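Local coordinates for adenylate kinase (PDB 3L0S), which probably catalyses the reversible transfer of the terminal phosphate of ATP to AMP, giving two ADP, and carries a metal site occupied here by cobalt, at residues H135-F140 with D149-C154; M124-C129 with S159-D164; G14-L19 with G209-I214; N2-G7 with W80-F85. All blocks are in the same frame, centred on the assembly; numbering follows the deposited sequence.

In the fold
Contact 4 pairs strands 2-6 and 80-83 in the parallel CORE sheet, and contact 3 sets helix 13-22 beside helix 211-221; their centres lie about 14 Å apart and Gly17 packs on Leu81. Contacts 1 and 2, about 11 Å apart between centres, share the cobalt ion and are joined by backbone pairing of Asn137 with Arg127 and Ile139 with Gly125. Contact 1 falls between the segments of contact 2, and both between those of contact 3, consistent with a LID inserted into the CORE. Contact 4 closes before contacts 1 and 2 begin, and its segments alternate with those of contact 3. About 30 Å separates the centres of contacts 1 and 4. LID and NMPbind move during catalysis, the LID closing on ATP binding.

Contact 1 of 4, residues H135-F140 with D149-C154; sequences HPNNIF and DVCRVC. With CO (cobalt (II) ion), chain C.
Two irregular loops, 135-140 and 149-154, run past each other with CA atoms 6.4 Å apart at His135 and Val153 and again at Asn137 and Cys151, and between them they supply three ligands of a metal site built from three cysteines and one histidine. His135 binds the cobalt ion through ND1 at 2.0 Å, while Cys151 and Cys154, spaced as a CxxC motif, bind through their sulfurs; Cys129 completes the set. Thiolates and an imidazole nitrogen suit this role, and the same four residues also hold zinc or iron. Val153, inside the CxxC turn, lays CG1 over the centre of the His135 ring, a CH-pi contact 3.6 Å from the centroid, whereas Cys154 SG meets that ring at its edge. With SG anti to its backbone N (chi1 -174°), Cys151 turns its sulfur back toward the turn, where the backbone N atoms of Val153 and Cys154 donate to it; such bonds would probably temper the negative charge of the thiolate. Farther along, the aliphatic part of Arg152 passes the Asn137 side chain in the opposite direction, its CD packing on the carbonyl of Pro136. One water closes this edge, donating to Pro136 O at 2.8 Å and accepting from Arg152 NH1.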
# COMPACT_ATOMS: atom_id res chain seq x y z
N HIS A 135 -0.06 -21.20 6.02
CA HIS A 135 0.16 -21.31 7.53
C HIS A 135 1.13 -20.28 8.06
O HIS A 135 2.32 -20.34 7.69
CB HIS A 135 0.78 -22.66 7.88
CG HIS A 135 -0.19 -23.81 7.81
ND1 HIS A 135 0.23 -25.12 7.79
CD2 HIS A 135 -1.53 -23.83 7.66
CE1 HIS A 135 -0.83 -25.90 7.63
NE2 HIS A 135 -1.91 -25.14 7.57
N PRO A 136 0.66 -19.30 8.88
CA PRO A 136 1.62 -18.22 9.23
C PRO A 136 2.72 -18.59 10.23
O PRO A 136 2.46 -19.12 11.33
CB PRO A 136 0.69 -17.13 9.80
CG PRO A 136 -0.71 -17.52 9.18
CD PRO A 136 -0.71 -18.96 9.30
N ASN A 137 3.97 -18.32 9.83
CA ASN A 137 5.15 -18.63 10.66
C ASN A 137 6.07 -17.45 10.45
O ASN A 137 6.32 -17.07 9.29
CB ASN A 137 5.87 -19.89 10.19
CG ASN A 137 5.19 -21.16 10.62
OD1 ASN A 137 4.40 -21.80 9.86
ND2 ASN A 137 5.52 -21.58 11.80
N ASN A 138 6.57 -16.86 11.52
CA ASN A 138 7.55 -15.77 11.33
C ASN A 138 8.48 -15.80 12.54
O ASN A 138 7.98 -15.76 13.67
CB ASN A 138 6.84 -14.41 11.28
CG ASN A 138 7.73 -13.29 10.78
OD1 ASN A 138 8.75 -12.97 11.37
ND2 ASN A 138 7.29 -12.62 9.68
N ILE A 139 9.79 -15.80 12.30
CA ILE A 139 10.69 -15.87 13.39
C ILE A 139 10.68 -14.57 14.19
O ILE A 139 11.12 -14.57 15.30
CB ILE A 139 12.11 -16.34 12.97
CG1 ILE A 139 12.76 -15.36 12.01
CG2 ILE A 139 12.09 -17.71 12.26
CD1 ILE A 139 14.26 -15.54 11.97
N PHE A 140 10.15 -13.47 13.67
CA PHE A 140 10.26 -12.24 14.42
C PHE A 140 8.94 -11.76 14.96
O PHE A 140 8.92 -10.65 15.46
CB PHE A 140 10.88 -11.09 13.61
CG PHE A 140 12.31 -11.26 13.34
CD1 PHE A 140 13.27 -10.95 14.34
CD2 PHE A 140 12.75 -11.71 12.08
CE1 PHE A 140 14.67 -11.11 14.10
CE2 PHE A 140 14.14 -11.89 11.80
CZ PHE A 140 15.10 -11.60 12.85
N ASP A 149 12.14 -25.73 14.63
CA ASP A 149 12.44 -25.60 13.18
C ASP A 149 11.24 -25.84 12.26
O ASP A 149 11.37 -25.69 11.05
CB ASP A 149 13.49 -26.66 12.77
CG ASP A 149 14.82 -26.42 13.42
OD1 ASP A 149 15.29 -25.26 13.39
OD2 ASP A 149 15.41 -27.39 13.92
N VAL A 150 10.10 -26.28 12.82
CA VAL A 150 8.91 -26.59 11.98
C VAL A 150 7.67 -25.67 12.13
O VAL A 150 7.48 -24.97 13.13
CB VAL A 150 8.51 -28.07 12.06
CG1 VAL A 150 9.72 -28.96 11.82
CG2 VAL A 150 7.94 -28.41 13.44
N CYS A 151 6.81 -25.72 11.12
CA CYS A 151 5.53 -25.04 11.11
C CYS A 151 4.82 -25.17 12.44
O CYS A 151 4.71 -26.27 12.96
CB CYS A 151 4.68 -25.64 10.03
SG CYS A 151 3.08 -24.74 9.80
N ARG A 152 4.40 -24.04 13.00
CA ARG A 152 3.69 -24.08 14.27
C ARG A 152 2.23 -24.56 14.10
O ARG A 152 1.53 -24.70 15.11
CB ARG A 152 3.60 -22.67 14.81
CG ARG A 152 2.87 -21.74 13.81
CD ARG A 152 2.82 -20.28 14.21
NE ARG A 152 2.49 -20.14 15.60
CZ ARG A 152 1.25 -20.12 16.09
NH1 ARG A 152 0.17 -20.21 15.28
NH2 ARG A 152 1.10 -20.01 17.42
N VAL A 153 1.74 -24.69 12.85
CA VAL A 153 0.34 -25.15 12.59
C VAL A 153 0.29 -26.68 12.37
O VAL A 153 -0.56 -27.36 12.95
CB VAL A 153 -0.32 -24.41 11.38
CG1 VAL A 153 -1.78 -24.91 11.19
CG2 VAL A 153 -0.36 -22.90 11.59
N CYS A 154 1.20 -27.24 11.55
CA CYS A 154 1.03 -28.64 11.12
C CYS A 154 2.30 -29.46 11.25
O CYS A 154 2.30 -30.62 10.93
CB CYS A 154 0.56 -28.69 9.64
SG CYS A 154 1.85 -28.30 8.41
CO CO C . 1.99 -25.93 8.10
O HOH W 1 0.18 -19.45 12.88

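Contact 2 of 4, residues M124-C129 with S159-D164. With CO (cobalt (II) ion), chain C.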
# COMPACT_ATOMS: atom_id res chain seq x y z
N MET A 124 11.99 -10.45 6.61
CA MET A 124 13.08 -11.45 6.65
C MET A 124 12.69 -12.63 7.47
O MET A 124 13.16 -13.73 7.23
CB MET A 124 14.35 -10.81 7.19
CG MET A 124 14.93 -9.74 6.22
SD MET A 124 16.59 -9.13 6.67
CE MET A 124 17.58 -10.58 6.28
N GLY A 125 11.85 -12.41 8.46
CA GLY A 125 11.56 -13.45 9.41
C GLY A 125 10.46 -14.40 8.93
O GLY A 125 10.18 -15.41 9.58
N ARG A 126 9.88 -14.11 7.77
CA ARG A 126 8.85 -15.03 7.17
C ARG A 126 9.40 -16.44 6.89
O ARG A 126 10.48 -16.57 6.33
CB ARG A 126 8.34 -14.49 5.84
CG ARG A 126 7.32 -13.37 5.96
CD ARG A 126 7.23 -12.62 4.67
NE ARG A 126 6.47 -11.40 4.86
CZ ARG A 126 6.47 -10.37 4.01
NH1 ARG A 126 7.15 -10.45 2.86
NH2 ARG A 126 5.75 -9.28 4.29
N ARG A 127 8.63 -17.47 7.23
CA ARG A 127 8.98 -18.88 6.92
C ARG A 127 7.76 -19.53 6.34
O ARG A 127 6.64 -19.34 6.87
CB ARG A 127 9.41 -19.63 8.19
CG ARG A 127 10.70 -19.04 8.81
CD ARG A 127 11.85 -19.19 7.80
NE ARG A 127 13.12 -18.74 8.36
CZ ARG A 127 13.62 -17.52 8.15
NH1 ARG A 127 12.99 -16.65 7.37
NH2 ARG A 127 14.74 -17.18 8.73
N ILE A 128 7.94 -20.22 5.21
CA ILE A 128 6.82 -20.78 4.49
C ILE A 128 6.82 -22.28 4.74
O ILE A 128 7.87 -22.94 4.59
CB ILE A 128 7.01 -20.60 2.95
CG1 ILE A 128 7.38 -19.15 2.62
CG2 ILE A 128 5.75 -21.01 2.17
CD1 ILE A 128 6.55 -18.08 3.42
N CYS A 129 5.63 -22.82 5.07
CA CYS A 129 5.41 -24.23 5.33
C CYS A 129 5.30 -25.04 4.04
O CYS A 129 4.60 -24.66 3.09
CB CYS A 129 4.20 -24.37 6.25
SG CYS A 129 3.48 -26.04 6.31
N SER A 159 10.73 -23.15 4.94
CA SER A 159 11.84 -22.53 4.24
C SER A 159 11.73 -21.04 4.16
O SER A 159 10.66 -20.45 4.40
CB SER A 159 12.07 -23.15 2.87
OG SER A 159 10.83 -23.41 2.33
N ALA A 160 12.88 -20.42 3.90
CA ALA A 160 12.92 -19.00 3.71
C ALA A 160 12.72 -18.75 2.20
O ALA A 160 13.16 -19.53 1.36
CB ALA A 160 14.28 -18.50 4.16
N ARG A 161 12.02 -17.69 1.86
CA ARG A 161 11.93 -17.23 0.45
C ARG A 161 13.09 -16.29 0.07
O ARG A 161 13.31 -15.28 0.73
CB ARG A 161 10.66 -16.44 0.25
CG ARG A 161 9.35 -17.17 0.47
CD ARG A 161 8.28 -16.45 -0.28
NE ARG A 161 8.01 -15.12 0.29
CZ ARG A 161 7.07 -14.28 -0.19
NH1 ARG A 161 6.37 -14.59 -1.27
NH2 ARG A 161 6.90 -13.08 0.37
N ALA A 162 13.80 -16.59 -1.01
CA ALA A 162 14.95 -15.69 -1.39
C ALA A 162 14.58 -14.17 -1.41
O ALA A 162 15.35 -13.36 -0.92
CB ALA A 162 15.58 -16.13 -2.71
N ASP A 163 13.42 -13.79 -1.94
CA ASP A 163 13.06 -12.36 -2.04
C ASP A 163 12.91 -11.73 -0.66
O ASP A 163 13.31 -10.60 -0.44
CB ASP A 163 11.80 -12.10 -2.87
CG ASP A 163 12.02 -12.24 -4.42
OD1 ASP A 163 13.17 -12.37 -4.94
OD2 ASP A 163 10.98 -12.26 -5.14
N ASP A 164 12.40 -12.48 0.29
CA ASP A 164 12.37 -12.01 1.68
C ASP A 164 13.75 -11.78 2.29
O ASP A 164 13.88 -11.06 3.29
CB ASP A 164 11.62 -13.01 2.55
CG ASP A 164 10.13 -13.11 2.22
OD1 ASP A 164 9.49 -12.17 1.65
OD2 ASP A 164 9.56 -14.16 2.61
CO CO C . 1.99 -25.93 8.10
O HOH W 2 11.11 -15.83 3.90
O HOH W 3 8.47 -24.38 2.42
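Arg126 and Arg161 converge on the carboxylate of Asp164, their guanidinium planes turned 64° from each other. Arg161 comes side-on, NE giving Asp164 OD2 an almost straight bond of 3.0 Å (177° at the hydrogen) from above the carboxylate plane, while NH2 reaches OD1 from the syn side. The extended chain of Arg126 crosses Asp164 at about a right angle, and its NH1 meets OD1 at 3.1 Å, also from above that plane. OD1 accepts from both arginines, and the shared negative charge probably lets Arg126 NH1 and Arg161 NH2 lie close together. A water bound to Asp164 OD2, Arg126 O and Arg161 N ties the carboxylate to both backbones. Arg127 folds back, bent at chi2 (-63°), so that NH1 donates to the carbonyls of Met124 and Arg126; the methyl of Ala160 sits over one face of its guanidinium. Ile128, the next residue in the chain, packs its apolar CG1 on the methylene Arg161 CG at 3.5 Å. Ile128 and Ser159 form an antiparallel hydrogen-bonded pair, with Ile128 N 2.8 Å from Ser159 O. This ribbon leads to the metal ligand Cys129 and is characteristic of the adenylate kinase LID, whose Arg126 and Arg161 are predicted to bind ATP and AMP, respectively.

Contact 3 of 4, residues G14-L19 with G209-I214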
# COMPACT_ATOMS: atom_id res chain seq x y z
N GLY A 14 -1.55 -4.89 2.70
CA GLY A 14 -2.44 -5.49 1.68
C GLY A 14 -3.59 -6.20 2.35
O GLY A 14 -4.76 -6.11 1.94
N THR A 15 -3.27 -6.88 3.44
CA THR A 15 -4.24 -7.59 4.26
C THR A 15 -5.31 -6.63 4.77
O THR A 15 -6.49 -6.91 4.67
CB THR A 15 -3.52 -8.27 5.43
OG1 THR A 15 -2.54 -9.18 4.91
CG2 THR A 15 -4.48 -8.98 6.33
N GLN A 16 -4.89 -5.48 5.27
CA GLN A 16 -5.82 -4.52 5.92
C GLN A 16 -6.62 -3.84 4.84
O GLN A 16 -7.82 -3.60 5.03
CB GLN A 16 -5.06 -3.45 6.69
CG GLN A 16 -4.38 -3.95 7.93
CD GLN A 16 -5.27 -4.85 8.73
OE1 GLN A 16 -6.42 -4.49 9.08
NE2 GLN A 16 -4.76 -6.03 9.02
N GLY A 17 -5.92 -3.47 3.76
CA GLY A 17 -6.54 -2.94 2.55
C GLY A 17 -7.71 -3.82 2.09
O GLY A 17 -8.79 -3.32 1.84
N ASN A 18 -7.49 -5.14 2.02
CA ASN A 18 -8.55 -6.09 1.61
C ASN A 18 -9.75 -6.06 2.56
O ASN A 18 -10.87 -5.98 2.11
CB ASN A 18 -7.96 -7.48 1.47
CG ASN A 18 -8.89 -8.44 0.80
OD1 ASN A 18 -9.34 -9.37 1.43
ND2 ASN A 18 -9.20 -8.21 -0.47
N LEU A 19 -9.52 -6.10 3.88
CA LEU A 19 -10.62 -5.98 4.88
C LEU A 19 -11.47 -4.68 4.76
O LEU A 19 -12.70 -4.69 4.82
CB LEU A 19 -10.10 -6.18 6.30
CG LEU A 19 -9.23 -7.44 6.46
CD1 LEU A 19 -8.53 -7.51 7.88
CD2 LEU A 19 -9.98 -8.72 6.14
N GLY A 209 0.60 -4.78 15.95
CA GLY A 209 -0.41 -5.70 16.49
C GLY A 209 -0.75 -6.83 15.52
O GLY A 209 -0.37 -6.76 14.34
N SER A 210 -1.47 -7.84 15.98
CA SER A 210 -1.90 -8.94 15.09
C SER A 210 -2.80 -8.47 13.92
O SER A 210 -3.30 -7.35 13.96
CB SER A 210 -2.64 -10.00 15.90
OG SER A 210 -3.74 -9.39 16.55
N ILE A 211 -3.02 -9.31 12.89
CA ILE A 211 -3.98 -8.98 11.80
C ILE A 211 -5.37 -8.57 12.35
O ILE A 211 -5.78 -7.41 12.20
CB ILE A 211 -4.15 -10.12 10.79
CG1 ILE A 211 -2.89 -10.23 9.92
CG2 ILE A 211 -5.41 -9.93 9.92
CD1 ILE A 211 -2.46 -11.73 9.73
N ASP A 212 -6.06 -9.53 12.99
CA ASP A 212 -7.37 -9.33 13.64
C ASP A 212 -7.37 -8.08 14.55
O ASP A 212 -8.34 -7.33 14.57
CB ASP A 212 -7.82 -10.59 14.41
N SER A 213 -6.27 -7.85 15.26
CA SER A 213 -6.18 -6.66 16.14
C SER A 213 -6.18 -5.29 15.41
O SER A 213 -6.95 -4.40 15.76
CB SER A 213 -4.98 -6.75 17.06
OG SER A 213 -4.75 -5.50 17.62
N ILE A 214 -5.30 -5.14 14.43
CA ILE A 214 -5.32 -3.99 13.49
C ILE A 214 -6.73 -3.81 12.82
O ILE A 214 -7.30 -2.70 12.82
CB ILE A 214 -4.21 -4.13 12.41
CG1 ILE A 214 -2.81 -4.22 13.06
CG2 ILE A 214 -4.27 -2.99 11.37
CD1 ILE A 214 -1.70 -4.75 12.10
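Gln16 lies against Ile214 where helix 13-22 passes the first turn of helix 211-221, with the CA atoms of these two residues 7.6 Å apart. From CB, which follows the helix surface rather than facing the partner, the chain turns at chi2 (-44°), and this bend carries the amide over to Ile214. CG is the first atom to touch, 3.6 Å from Ile214 CG2. CD comes closer, at 3.4 Å from the same methyl, and OE1 also borders Ile214 CG2. On the other branch NE2 approaches the backbone oxygen of Ile211, at 3.6 Å from Ile211 O. The two side chains cross at about a right angle, and a glutamine suits this place because its methylene stem and flat amide can pack on a branched aliphatic residue.

Helix 13-22 is the helix that follows the P-loop of this nucleoside monophosphate kinase fold; Gly14 and Thr15 belong to the predicted ATP site, as does Gly209 at the far segment. Thr15 turns its methyl, not its hydroxyl, to the partner: CG2 stands anti to the backbone N and rests 3.8 Å from Ile211 CG2. The same methyl of Ile211 also borders Gln16 NE2 and, more loosely, Leu19 CD1 at 4.4 Å. Lys215, one residue beyond the segment, touches both Gln16 and Leu19. Ser210 is the N-cap of helix 211-221, a position suited to its short hydroxyl side chain: OG accepts from Ser213 N at 3.2 Å.

Contact 4 of 4, residues N2-G7 with W80-F85; sequences NILIFG and WLLDGF
Asn2 lies flat on the indole of Trp80, its amide plane 6° from the ring plane, at the tight end of two parallel strands. Asn2 CB stands over the six-membered ring, a CH-pi contact 3.5 Å from its centroid; the wide indole gives both CB and amide a surface to lie on. Asn2 ND2 donates to Lys105 O, which probably helps to hold the amide flat. At the ring's edge, Leu4 CD1 packs 3.8 Å from Trp80 CZ3. With CG between backbone N and carbonyl carbon (chi1 45°), Trp80 swings toward strand 2-6. These are adjoining strands of the parallel CORE sheet of the P-loop kinase fold, stitched by Ile3 N to Trp80 O, Leu82 N to Ile3 O at 2.8 Å, and Ile5 N to Leu82 O. On the other face, the branched Ile3 and Ile5 close round Leu81, whose CD1 lies 3.6 Å from Ile3 CG2. Toward the C-terminal ends the strands part: a water replaces direct pairing, lying near Ile5 O and accepting at 3.0 Å from N of Gly84, whose phi of 103° calls for glycine. There Asp83, CB against Ile5 CG2, sends its carboxylate to Lys13 and His28, beside the predicted AMP-binding Gly84 and Phe85.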
# COMPACT_ATOMS: atom_id res chain seq x y z
N ASN A 2 -13.89 7.23 -0.32
CA ASN A 2 -12.69 7.28 -1.08
C ASN A 2 -11.58 7.30 -0.03
O ASN A 2 -11.57 8.17 0.83
CB ASN A 2 -12.65 8.53 -1.93
CG ASN A 2 -13.71 8.57 -3.03
OD1 ASN A 2 -14.20 7.55 -3.50
ND2 ASN A 2 -14.05 9.79 -3.47
N ILE A 3 -10.68 6.33 -0.08
CA ILE A 3 -9.69 6.13 0.94
C ILE A 3 -8.34 5.92 0.26
O ILE A 3 -8.24 5.16 -0.71
CB ILE A 3 -9.97 4.91 1.78
CG1 ILE A 3 -11.32 5.03 2.55
CG2 ILE A 3 -8.77 4.65 2.71
CD1 ILE A 3 -11.78 3.71 3.17
N LEU A 4 -7.33 6.62 0.77
CA LEU A 4 -5.94 6.46 0.39
C LEU A 4 -5.32 5.63 1.52
O LEU A 4 -5.63 5.89 2.66
CB LEU A 4 -5.28 7.81 0.49
CG LEU A 4 -4.79 8.47 -0.76
CD1 LEU A 4 -5.99 8.90 -1.45
CD2 LEU A 4 -4.01 9.68 -0.31
N ILE A 5 -4.44 4.67 1.22
CA ILE A 5 -3.79 3.90 2.30
C ILE A 5 -2.29 4.01 2.04
O ILE A 5 -1.87 3.99 0.90
CB ILE A 5 -4.29 2.38 2.31
CG1 ILE A 5 -3.75 1.59 3.49
CG2 ILE A 5 -3.92 1.61 1.03
CD1 ILE A 5 -4.81 0.54 4.01
N PHE A 6 -1.50 4.09 3.11
CA PHE A 6 -0.05 4.12 3.06
C PHE A 6 0.51 3.12 4.06
O PHE A 6 0.01 3.02 5.22
CB PHE A 6 0.46 5.51 3.51
CG PHE A 6 0.13 6.63 2.57
CD1 PHE A 6 0.98 6.93 1.50
CD2 PHE A 6 -1.02 7.45 2.77
CE1 PHE A 6 0.72 8.02 0.62
CE2 PHE A 6 -1.28 8.55 1.89
CZ PHE A 6 -0.39 8.83 0.81
N GLY A 7 1.58 2.42 3.67
CA GLY A 7 2.32 1.60 4.63
C GLY A 7 3.54 0.98 3.98
O GLY A 7 3.51 0.80 2.77
N TRP A 80 -13.60 4.08 -3.94
CA TRP A 80 -12.23 3.50 -4.17
C TRP A 80 -11.26 3.47 -3.00
O TRP A 80 -11.33 4.31 -2.13
CB TRP A 80 -11.51 4.20 -5.33
CG TRP A 80 -11.58 5.69 -5.36
CD1 TRP A 80 -12.44 6.43 -6.11
CD2 TRP A 80 -10.71 6.62 -4.70
NE1 TRP A 80 -12.18 7.76 -5.96
CE2 TRP A 80 -11.13 7.92 -5.09
CE3 TRP A 80 -9.66 6.50 -3.77
CZ2 TRP A 80 -10.53 9.08 -4.58
CZ3 TRP A 80 -9.04 7.65 -3.29
CH2 TRP A 80 -9.48 8.92 -3.71
N LEU A 81 -10.37 2.48 -3.00
CA LEU A 81 -9.22 2.44 -2.10
C LEU A 81 -7.95 2.52 -2.93
O LEU A 81 -7.68 1.60 -3.68
CB LEU A 81 -9.26 1.16 -1.25
CG LEU A 81 -7.99 0.82 -0.46
CD1 LEU A 81 -7.93 1.82 0.67
CD2 LEU A 81 -8.08 -0.60 0.08
N LEU A 82 -7.21 3.62 -2.82
CA LEU A 82 -6.01 3.87 -3.61
C LEU A 82 -4.76 3.53 -2.80
O LEU A 82 -4.48 4.07 -1.73
CB LEU A 82 -5.96 5.33 -4.08
CG LEU A 82 -4.76 5.73 -4.92
CD1 LEU A 82 -4.87 5.05 -6.24
CD2 LEU A 82 -4.73 7.20 -5.11
N ASP A 83 -3.96 2.65 -3.36
CA ASP A 83 -2.94 1.98 -2.58
C ASP A 83 -1.66 2.01 -3.40
O ASP A 83 -1.60 1.43 -4.48
CB ASP A 83 -3.53 0.61 -2.42
CG ASP A 83 -2.60 -0.41 -1.81
OD1 ASP A 83 -1.49 -0.11 -1.35
OD2 ASP A 83 -3.05 -1.56 -1.78
N GLY A 84 -0.62 2.67 -2.90
CA GLY A 84 0.71 2.52 -3.50
C GLY A 84 1.10 3.70 -4.36
O GLY A 84 2.23 3.75 -4.87
N PHE A 85 0.14 4.61 -4.55
CA PHE A 85 0.33 5.92 -5.17
C PHE A 85 -0.44 6.88 -4.29
O PHE A 85 -1.48 6.50 -3.78
CB PHE A 85 -0.26 5.98 -6.59
CG PHE A 85 0.04 7.26 -7.30
CD1 PHE A 85 -0.73 8.40 -7.10
CD2 PHE A 85 1.12 7.31 -8.19
CE1 PHE A 85 -0.42 9.59 -7.75
CE2 PHE A 85 1.44 8.47 -8.88
CZ PHE A 85 0.69 9.64 -8.66
O HOH W 4 -1.26 5.15 -1.41